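PDB 4ZGP: translation initiation factor eIF2 assembly protein, which acts as an ATP-dependent chaperone that binds the gamma subunit of eIF2 and allows it to assemble with the alpha and beta subunits. Local coordinates for residues L30-S35 and D236-P241; V50-P55 and D175-L180; F197-R202 and D240-F245. One frame throughout, in Å; residues are numbered along the deposited sequence.

Interaction 1. Residues L30-S35 and D236-P241; sequences LHCQFS and DTFPDP
The imidazole of His31 meets Asp240 through a hydrogen bond from ND1 to OD2, 2.8 Å long and close to straight at 162°. The carboxylate oxygen lies practically in the plane of the ring and is approached on its syn side, although the donor stands out of the carboxylate plane, because the two flat groups are turned 33° against each other. Pro239 approaches from another direction: its CG sits over one face of the same ring, 3.6 Å from the centroid, in a CH-pi contact displaced toward the rim on the ND1 side. An in-plane hydrogen bond and a face contact thus both restrain the rotation of the imidazole. With CG anti to the carbonyl carbon (chi1 -66°), the ring is carried from the 30-35 segment toward the 236-241 loop.

Next to this pair, Phe238 offers its edge to the backbone at His31 and to the side chain of Cys32. Its CE1 lies 3.4 Å from His31 O, and Cys32 SG comes within 3.9 Å of CZ, a sulfur-aromatic contact made at the rim of the ring. The 30-33 backbone is braced by Gln33, whose NE2 donates to Leu30 O (2.9 Å) in the carbonyl plane, on a lone pair, while OE1 accepts from Asn117.

Cys32 also packs on Ile259 and Pro261 and lies close to the ATP-binding Trp118. The contact thereby joins the break between helices 26-31 and 34-40 to the loop leading from helix 221-233 into strand 243-250, with strand 253-261 packing on Cys32 and Phe238.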
loop_
_atom_site.group_PDB
_atom_site.type_symbol
_atom_site.label_atom_id
_atom_site.label_comp_id
_atom_site.label_asym_id
_atom_site.label_seq_id
_atom_site.Cartn_x
_atom_site.Cartn_y
_atom_site.Cartn_z
ATOM N N LEU A 30 4.027 -1.620 -12.578
ATOM C CA LEU A 30 5.096 -2.543 -12.194
ATOM C C LEU A 30 6.042 -1.954 -11.147
ATOM O O LEU A 30 6.519 -2.676 -10.265
ATOM C CB LEU A 30 5.922 -2.973 -13.424
ATOM C CG LEU A 30 5.286 -3.958 -14.411
ATOM C CD1 LEU A 30 6.196 -4.133 -15.624
ATOM C CD2 LEU A 30 5.016 -5.299 -13.735
ATOM N N HIS A 31 6.343 -0.655 -11.253
ATOM C CA HIS A 31 7.269 -0.020 -10.323
ATOM C C HIS A 31 6.713 0.073 -8.901
ATOM O O HIS A 31 7.477 0.240 -7.945
ATOM C CB HIS A 31 7.642 1.390 -10.811
ATOM C CG HIS A 31 8.427 1.381 -12.085
ATOM N ND1 HIS A 31 8.515 2.477 -12.917
ATOM C CD2 HIS A 31 9.127 0.393 -12.689
ATOM C CE1 HIS A 31 9.264 2.172 -13.965
ATOM N NE2 HIS A 31 9.645 0.912 -13.851
ATOM N N CYS A 32 5.391 -0.015 -8.779
ATOM C CA CYS A 32 4.729 0.114 -7.484
ATOM C C CYS A 32 4.476 -1.220 -6.800
ATOM O O CYS A 32 3.904 -1.239 -5.703
ATOM C CB CYS A 32 3.392 0.861 -7.636
ATOM S SG CYS A 32 3.692 2.629 -7.856
ATOM N N GLN A 33 4.866 -2.324 -7.429
ATOM C CA GLN A 33 4.752 -3.614 -6.742
ATOM C C GLN A 33 5.570 -3.588 -5.469
ATOM O O GLN A 33 6.668 -3.027 -5.447
ATOM C CB GLN A 33 5.251 -4.767 -7.615
ATOM C CG GLN A 33 4.550 -5.016 -8.929
ATOM C CD GLN A 33 5.336 -6.042 -9.756
ATOM O OE1 GLN A 33 5.046 -7.227 -9.715
ATOM N NE2 GLN A 33 6.358 -5.577 -10.466
ATOM N N PHE A 34 5.066 -4.221 -4.408
ATOM C CA PHE A 34 5.778 -4.226 -3.131
ATOM C C PHE A 34 7.231 -4.698 -3.278
ATOM O O PHE A 34 8.154 -4.071 -2.767
ATOM C CB PHE A 34 5.050 -5.129 -2.113
ATOM C CG PHE A 34 5.549 -4.969 -0.722
ATOM C CD1 PHE A 34 4.979 -4.023 0.125
ATOM C CD2 PHE A 34 6.576 -5.767 -0.248
ATOM C CE1 PHE A 34 5.442 -3.865 1.415
ATOM C CE2 PHE A 34 7.049 -5.607 1.042
ATOM C CZ PHE A 34 6.490 -4.665 1.872
ATOM N N SER A 35 7.424 -5.802 -3.981
ATOM C CA SER A 35 8.776 -6.323 -4.154
ATOM C C SER A 35 9.687 -5.311 -4.861
ATOM O O SER A 35 10.879 -5.278 -4.614
ATOM C CB SER A 35 8.765 -7.634 -4.937
ATOM O OG SER A 35 8.124 -7.496 -6.190
ATOM N N ASP A 236 14.768 8.944 -3.688
ATOM C CA ASP A 236 15.414 9.361 -4.937
ATOM C C ASP A 236 15.589 8.228 -5.944
ATOM O O ASP A 236 15.721 8.480 -7.141
ATOM C CB ASP A 236 16.783 9.987 -4.636
ATOM C CG ASP A 236 17.694 9.063 -3.846
ATOM O OD1 ASP A 236 17.453 8.881 -2.628
ATOM O OD2 ASP A 236 18.673 8.529 -4.433
ATOM N N THR A 237 15.582 6.983 -5.478
ATOM C CA THR A 237 15.780 5.847 -6.388
ATOM C C THR A 237 14.473 5.375 -7.017
ATOM O O THR A 237 14.483 4.500 -7.883
ATOM C CB THR A 237 16.427 4.651 -5.662
ATOM O OG1 THR A 237 15.745 4.457 -4.418
ATOM C CG2 THR A 237 17.881 4.946 -5.376
ATOM N N PHE A 238 13.336 5.924 -6.579
ATOM C CA PHE A 238 12.090 5.516 -7.191
ATOM C C PHE A 238 12.106 6.043 -8.638
ATOM O O PHE A 238 12.466 7.193 -8.864
ATOM C CB PHE A 238 10.854 6.027 -6.419
ATOM C CG PHE A 238 9.599 5.378 -6.883
ATOM C CD1 PHE A 238 9.350 4.050 -6.559
ATOM C CD2 PHE A 238 8.721 6.040 -7.728
ATOM C CE1 PHE A 238 8.212 3.410 -7.028
ATOM C CE2 PHE A 238 7.584 5.408 -8.195
ATOM C CZ PHE A 238 7.328 4.091 -7.842
ATOM N N PRO A 239 11.740 5.191 -9.614
ATOM C CA PRO A 239 12.098 5.503 -11.005
ATOM C C PRO A 239 11.152 6.453 -11.736
ATOM O O PRO A 239 11.538 6.929 -12.808
ATOM C CB PRO A 239 12.096 4.125 -11.688
ATOM C CG PRO A 239 11.242 3.272 -10.861
ATOM C CD PRO A 239 11.421 3.763 -9.437
ATOM N N ASP A 240 9.971 6.728 -11.188
ATOM C CA ASP A 240 9.009 7.615 -11.866
ATOM C C ASP A 240 8.948 9.003 -11.212
ATOM O O ASP A 240 9.168 9.129 -10.023
ATOM C CB ASP A 240 7.627 6.973 -11.872
ATOM C CG ASP A 240 7.621 5.624 -12.568
ATOM O OD1 ASP A 240 8.263 5.516 -13.631
ATOM O OD2 ASP A 240 6.968 4.688 -12.062
ATOM N N PRO A 241 8.661 10.057 -12.009
ATOM C CA PRO A 241 8.611 11.419 -11.473
ATOM C C PRO A 241 7.352 11.716 -10.659
ATOM O O PRO A 241 7.393 12.593 -9.783
ATOM C CB PRO A 241 8.638 12.283 -12.742
ATOM C CG PRO A 241 7.934 11.452 -13.764
ATOM C CD PRO A 241 8.386 10.022 -13.460
#

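Interaction 2. Residues V50-P55 and D175-L180; sequences VIKPIP and DFSFEL
Ile51 and Leu180 form an antiparallel hydrogen-bonded pair in which each residue gives its N-H to the carbonyl of the other: Ile51 N to Leu180 O is 2.7 Å and Leu180 N to Ile51 O is 2.9 Å, both nearly straight. Their side chains lie alongside one another on one face of the sheet, Ile51 CD1 touching Leu180 CD2. Beyond the strand the pairing continues in altered form. The peptide before Pro53 is cis, and past this bend Ile54 N reaches Phe178 O at 3.0 Å; the donor stands well above the carbonyl plane, 39° out of it, and the bond is less straight than the two before it.

The Lys52 ammonium is held by several acceptors. NZ donates to Glu179 OE1 in a salt bridge of 2.9 Å that uses the anti lone pair, and to Ser177 OG at 2.9 Å. A water accepts a further bond from NZ and another from Ser177 N, linking side chain to backbone. The lysine runs extended across Glu179 CB and bends only at its last torsion (chi4 58°), which turns NZ in between the serine and the carboxylate. Glu179 has a second partner for OE1, the hydroxyl of Ser35, while its backbone N donates to Asn117 OD1.

On the apolar side, Ile54 sets CG2 against Phe178 CB (3.7 Å) and CD1 against Leu180 CB.

The contact joins edge strand 48-51 to the start of central strand 180-184 in the three-stranded antiparallel sheet. Ile51 and Leu180 pack on Ile101 of helix 95-107, whereas Val50, Lys52 and Glu179 touch helix 34-40.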
loop_
_atom_site.group_PDB
_atom_site.type_symbol
_atom_site.label_atom_id
_atom_site.label_comp_id
_atom_site.label_asym_id
_atom_site.label_seq_id
_atom_site.Cartn_x
_atom_site.Cartn_y
_atom_site.Cartn_z
ATOM N N VAL A 50 8.622 -11.382 1.758
ATOM C CA VAL A 50 7.917 -11.568 0.504
ATOM C C VAL A 50 8.031 -12.999 0.000
ATOM O O VAL A 50 9.132 -13.526 -0.148
ATOM C CB VAL A 50 8.442 -10.598 -0.587
ATOM C CG1 VAL A 50 7.637 -10.752 -1.850
ATOM C CG2 VAL A 50 8.343 -9.173 -0.097
ATOM N N ILE A 51 6.889 -13.624 -0.255
ATOM C CA ILE A 51 6.876 -14.934 -0.901
ATOM C C ILE A 51 6.583 -14.783 -2.388
ATOM O O ILE A 51 5.468 -14.454 -2.784
ATOM C CB ILE A 51 5.848 -15.860 -0.252
ATOM C CG1 ILE A 51 6.209 -16.069 1.215
ATOM C CG2 ILE A 51 5.804 -17.196 -0.997
ATOM C CD1 ILE A 51 5.113 -16.760 2.020
ATOM N N LYS A 52 7.600 -15.015 -3.216
ATOM C CA LYS A 52 7.519 -14.710 -4.632
ATOM C C LYS A 52 8.310 -15.737 -5.445
ATOM O O LYS A 52 9.472 -15.986 -5.149
ATOM C CB LYS A 52 8.052 -13.303 -4.903
ATOM C CG LYS A 52 7.798 -12.790 -6.317
ATOM C CD LYS A 52 8.503 -11.455 -6.531
ATOM C CE LYS A 52 8.246 -10.873 -7.927
ATOM N NZ LYS A 52 6.800 -10.674 -8.212
ATOM N N PRO A 53 7.671 -16.347 -6.451
ATOM C CA PRO A 53 6.251 -16.137 -6.749
ATOM C C PRO A 53 5.332 -16.763 -5.705
ATOM O O PRO A 53 5.755 -17.595 -4.904
ATOM C CB PRO A 53 6.066 -16.815 -8.107
ATOM C CG PRO A 53 7.173 -17.799 -8.194
ATOM C CD PRO A 53 8.329 -17.196 -7.458
ATOM N N ILE A 54 4.083 -16.330 -5.706
ATOM C CA ILE A 54 3.091 -16.858 -4.784
ATOM C C ILE A 54 2.837 -18.332 -5.109
ATOM O O ILE A 54 2.739 -18.700 -6.278
ATOM C CB ILE A 54 1.779 -16.023 -4.857
ATOM C CG1 ILE A 54 0.829 -16.382 -3.719
ATOM C CG2 ILE A 54 1.104 -16.167 -6.225
ATOM C CD1 ILE A 54 -0.255 -15.363 -3.539
ATOM N N PRO A 55 2.779 -19.191 -4.076
ATOM C CA PRO A 55 2.474 -20.611 -4.305
ATOM C C PRO A 55 1.175 -20.783 -5.071
ATOM O O PRO A 55 0.184 -20.134 -4.745
ATOM C CB PRO A 55 2.366 -21.178 -2.890
ATOM C CG PRO A 55 3.295 -20.315 -2.086
ATOM C CD PRO A 55 3.174 -18.925 -2.681
ATOM N N ASP A 175 7.460 -11.756 -17.519
ATOM C CA ASP A 175 8.346 -11.717 -16.350
ATOM C C ASP A 175 7.692 -11.057 -15.128
ATOM O O ASP A 175 8.373 -10.548 -14.237
ATOM C CB ASP A 175 9.660 -11.003 -16.691
ATOM C CG ASP A 175 10.337 -11.581 -17.931
ATOM O OD1 ASP A 175 9.926 -12.675 -18.384
ATOM O OD2 ASP A 175 11.281 -10.947 -18.449
ATOM N N PHE A 176 6.367 -11.071 -15.101
ATOM C CA PHE A 176 5.623 -10.617 -13.932
ATOM C C PHE A 176 5.221 -11.833 -13.115
ATOM O O PHE A 176 4.976 -12.893 -13.674
ATOM C CB PHE A 176 4.387 -9.819 -14.355
ATOM C CG PHE A 176 3.377 -9.639 -13.260
ATOM C CD1 PHE A 176 3.507 -8.607 -12.337
ATOM C CD2 PHE A 176 2.281 -10.491 -13.162
ATOM C CE1 PHE A 176 2.563 -8.440 -11.327
ATOM C CE2 PHE A 176 1.341 -10.333 -12.151
ATOM C CZ PHE A 176 1.480 -9.305 -11.237
ATOM N N SER A 177 5.166 -11.700 -11.797
ATOM C CA SER A 177 4.544 -12.744 -10.987
ATOM C C SER A 177 3.805 -12.126 -9.799
ATOM O O SER A 177 4.223 -11.093 -9.283
ATOM C CB SER A 177 5.586 -13.752 -10.491
ATOM O OG SER A 177 6.465 -13.176 -9.539
ATOM N N PHE A 178 2.723 -12.765 -9.358
ATOM C CA PHE A 178 2.074 -12.345 -8.128
ATOM C C PHE A 178 2.957 -12.728 -6.938
ATOM O O PHE A 178 3.762 -13.663 -7.013
ATOM C CB PHE A 178 0.679 -12.971 -8.011
ATOM C CG PHE A 178 -0.308 -12.420 -8.991
ATOM C CD1 PHE A 178 -0.835 -11.148 -8.820
ATOM C CD2 PHE A 178 -0.709 -13.164 -10.086
ATOM C CE1 PHE A 178 -1.740 -10.628 -9.722
ATOM C CE2 PHE A 178 -1.633 -12.658 -10.991
ATOM C CZ PHE A 178 -2.143 -11.379 -10.812
ATOM N N GLU A 179 2.828 -11.985 -5.845
ATOM C CA GLU A 179 3.662 -12.199 -4.673
ATOM C C GLU A 179 2.782 -12.094 -3.450
ATOM O O GLU A 179 1.803 -11.351 -3.451
ATOM C CB GLU A 179 4.805 -11.174 -4.619
ATOM C CG GLU A 179 4.288 -9.739 -4.617
ATOM C CD GLU A 179 5.326 -8.728 -5.061
ATOM O OE1 GLU A 179 6.151 -9.064 -5.929
ATOM O OE2 GLU A 179 5.301 -7.590 -4.549
ATOM N N LEU A 180 3.113 -12.871 -2.428
ATOM C CA LEU A 180 2.453 -12.777 -1.149
ATOM C C LEU A 180 3.348 -12.020 -0.186
ATOM O O LEU A 180 4.452 -12.457 0.154
ATOM C CB LEU A 180 2.118 -14.172 -0.595
ATOM C CG LEU A 180 1.586 -14.165 0.836
ATOM C CD1 LEU A 180 0.339 -13.333 0.926
ATOM C CD2 LEU A 180 1.310 -15.593 1.308
HETATM O O HOH W 1 6.408 -9.180 -10.626
#

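Interaction 3. Residues F197-R202 and D240-F245; sequences FVKSKR and DPDFVF
Val198 packs over the ring of Phe243, its CB 4.1 Å from the centroid and almost on the ring normal, while its CG2 meets the edge of Phe245 at CE1 (3.5 Å). Phe243 carries CG between its backbone N and carbonyl carbon (chi1 59°), which lays the ring beneath the valine. Leu232 of helix 221-233 touches both Val198 and Phe243. On the other face of the sheet, Val244 sets CG1 over the ring of Phe197.

Val198 and Phe243 are a hydrogen-bonded antiparallel pair, with Val198 N to Phe243 O 2.9 Å.

Farther out, the type I' turn from Lys199 to Arg202 is held by the 240-242 segment. Asp242 OD1 takes Ser200 N at 2.7 Å and 173°, and also accepts from a water that contacts Ser200 OG; Lys201 N binds Pro241 O at 2.8 Å. In one of its two conformers Lys201 NZ also reaches Asp240 O and Phe238 O. An alanine in place of Asp242 is likely to leave Ser200 N without its acceptor and the bridging water without one of its partners, giving the turn more freedom to move.

The tight turn joins neighbouring antiparallel strands 193-199 and 202-208, beside strand 243-250, within the mixed sheet of the ATP-grasp fold; Val244 lies against the ATP-binding Arg195 and near Asn260, a probable magnesium ligand.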
loop_
_atom_site.group_PDB
_atom_site.type_symbol
_atom_site.label_atom_id
_atom_site.label_comp_id
_atom_site.label_asym_id
_atom_site.label_seq_id
_atom_site.Cartn_x
_atom_site.Cartn_y
_atom_site.Cartn_z
ATOM N N PHE A 197 1.620 13.282 -2.141
ATOM C CA PHE A 197 1.483 13.299 -3.576
ATOM C C PHE A 197 2.681 14.004 -4.184
ATOM O O PHE A 197 3.066 15.094 -3.759
ATOM C CB PHE A 197 0.169 13.995 -3.961
ATOM C CG PHE A 197 -1.048 13.317 -3.412
ATOM C CD1 PHE A 197 -1.528 13.629 -2.148
ATOM C CD2 PHE A 197 -1.730 12.384 -4.167
ATOM C CE1 PHE A 197 -2.667 13.000 -1.652
ATOM C CE2 PHE A 197 -2.863 11.755 -3.672
ATOM C CZ PHE A 197 -3.333 12.062 -2.422
ATOM N N VAL A 198 3.283 13.347 -5.166
ATOM C CA VAL A 198 4.537 13.772 -5.729
ATOM C C VAL A 198 4.383 13.953 -7.231
ATOM O O VAL A 198 3.910 13.059 -7.913
ATOM C CB VAL A 198 5.661 12.735 -5.468
ATOM C CG1 VAL A 198 6.944 13.185 -6.130
ATOM C CG2 VAL A 198 5.867 12.523 -3.971
ATOM N N LYS A 199 4.791 15.112 -7.734
ATOM C CA LYS A 199 4.712 15.375 -9.167
ATOM C C LYS A 199 5.995 16.061 -9.598
ATOM O O LYS A 199 6.448 17.000 -8.945
ATOM C CB LYS A 199 3.493 16.240 -9.503
ATOM C CG LYS A 199 3.343 16.523 -10.988
ATOM C CD LYS A 199 2.390 17.683 -11.236
ATOM C CE LYS A 199 0.977 17.251 -11.011
ATOM N NZ LYS A 199 -0.029 18.281 -11.460
ATOM N N SER A 200 6.585 15.559 -10.679
ATOM C CA SER A 200 7.916 15.971 -11.121
ATOM C C SER A 200 8.904 15.985 -9.961
ATOM O O SER A 200 9.646 16.941 -9.776
ATOM C CB SER A 200 7.849 17.342 -11.815
ATOM O OG SER A 200 6.794 17.324 -12.757
ATOM N N LYS A 201 8.873 14.912 -9.164
ATOM C CA LYS A 201 9.773 14.712 -8.033
ATOM C C LYS A 201 9.629 15.752 -6.926
ATOM O O LYS A 201 10.491 15.868 -6.050
ATOM C CB LYS A 201 11.228 14.674 -8.515
ATOM C CG LYS A 201 11.552 13.469 -9.380
ATOM C CD LYS A 201 11.148 12.174 -8.681
ATOM C CE LYS A 201 11.873 10.958 -9.259
ATOM N NZ LYS A 201 11.363 9.693 -8.652
ATOM N N ARG A 202 8.531 16.498 -6.939
ATOM C CA ARG A 202 8.318 17.444 -5.865
ATOM C C ARG A 202 7.033 17.100 -5.079
ATOM O O ARG A 202 6.068 16.601 -5.637
ATOM C CB ARG A 202 8.254 18.865 -6.434
ATOM C CG ARG A 202 9.603 19.309 -7.026
ATOM C CD ARG A 202 9.496 20.591 -7.843
ATOM N NE ARG A 202 8.865 21.669 -7.086
ATOM C CZ ARG A 202 9.501 22.428 -6.200
ATOM N NH1 ARG A 202 10.792 22.232 -5.957
ATOM N NH2 ARG A 202 8.842 23.382 -5.558
ATOM N N ASP A 240 9.971 6.728 -11.188
ATOM C CA ASP A 240 9.009 7.615 -11.866
ATOM C C ASP A 240 8.948 9.003 -11.212
ATOM O O ASP A 240 9.168 9.129 -10.023
ATOM C CB ASP A 240 7.627 6.973 -11.872
ATOM C CG ASP A 240 7.621 5.624 -12.568
ATOM O OD1 ASP A 240 8.263 5.516 -13.631
ATOM O OD2 ASP A 240 6.968 4.688 -12.062
ATOM N N PRO A 241 8.661 10.057 -12.009
ATOM C CA PRO A 241 8.611 11.419 -11.473
ATOM C C PRO A 241 7.352 11.716 -10.659
ATOM O O PRO A 241 7.393 12.593 -9.783
ATOM C CB PRO A 241 8.638 12.283 -12.742
ATOM C CG PRO A 241 7.934 11.452 -13.764
ATOM C CD PRO A 241 8.386 10.022 -13.460
ATOM N N ASP A 242 6.257 11.031 -10.972
ATOM C CA ASP A 242 4.993 11.238 -10.272
ATOM C C ASP A 242 4.537 9.949 -9.581
ATOM O O ASP A 242 4.480 8.890 -10.208
ATOM C CB ASP A 242 3.886 11.679 -11.227
ATOM C CG ASP A 242 4.342 12.736 -12.243
ATOM O OD1 ASP A 242 5.259 13.531 -11.964
ATOM O OD2 ASP A 242 3.737 12.771 -13.333
ATOM N N PHE A 243 4.194 10.050 -8.302
ATOM C CA PHE A 243 3.715 8.881 -7.565
ATOM C C PHE A 243 3.084 9.338 -6.255
ATOM O O PHE A 243 3.078 10.528 -5.942
ATOM C CB PHE A 243 4.872 7.872 -7.318
ATOM C CG PHE A 243 6.046 8.429 -6.529
ATOM C CD1 PHE A 243 7.064 9.128 -7.161
ATOM C CD2 PHE A 243 6.139 8.231 -5.145
ATOM C CE1 PHE A 243 8.164 9.618 -6.444
ATOM C CE2 PHE A 243 7.233 8.726 -4.417
ATOM C CZ PHE A 243 8.245 9.414 -5.065
ATOM N N VAL A 244 2.535 8.388 -5.502
ATOM C CA VAL A 244 1.871 8.705 -4.242
ATOM C C VAL A 244 2.459 7.804 -3.170
ATOM O O VAL A 244 2.500 6.609 -3.382
ATOM C CB VAL A 244 0.369 8.471 -4.347
ATOM C CG1 VAL A 244 -0.329 8.829 -3.039
ATOM C CG2 VAL A 244 -0.229 9.284 -5.558
ATOM N N PHE A 245 2.919 8.354 -2.052
ATOM C CA PHE A 245 3.472 7.469 -1.018
ATOM C C PHE A 245 2.748 7.680 0.298
ATOM O O PHE A 245 2.315 8.786 0.595
ATOM C CB PHE A 245 5.012 7.631 -0.884
ATOM C CG PHE A 245 5.506 8.963 -0.354
ATOM C CD1 PHE A 245 5.702 10.041 -1.194
ATOM C CD2 PHE A 245 5.907 9.092 0.965
ATOM C CE1 PHE A 245 6.220 11.244 -0.701
ATOM C CE2 PHE A 245 6.426 10.288 1.464
ATOM C CZ PHE A 245 6.574 11.364 0.642
HETATM O O HOH W 2 6.047 15.194 -14.058
#

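In the fold
From the N terminus, the chain enters interaction 1 first, at the junction of helices 26-31 and 34-40, and interaction 2 soon after, at the end of strand 48-51. Interaction 2 closes at 175-180, well before the larger loop of interaction 1 closes at 236-241, and so lies wholly within it. Residues 197-202 then open interaction 3, whose shorter loop starts within that of interaction 1 and closes at 240-245 on the same stretch. The centres of interactions 2 and 3 are about 26 Å apart without touching; interaction 1 touches both, through Ser35 to Glu179 and Phe238 to Phe243. Together they connect the three-stranded sheet, the N-terminal helices and the five-stranded sheet.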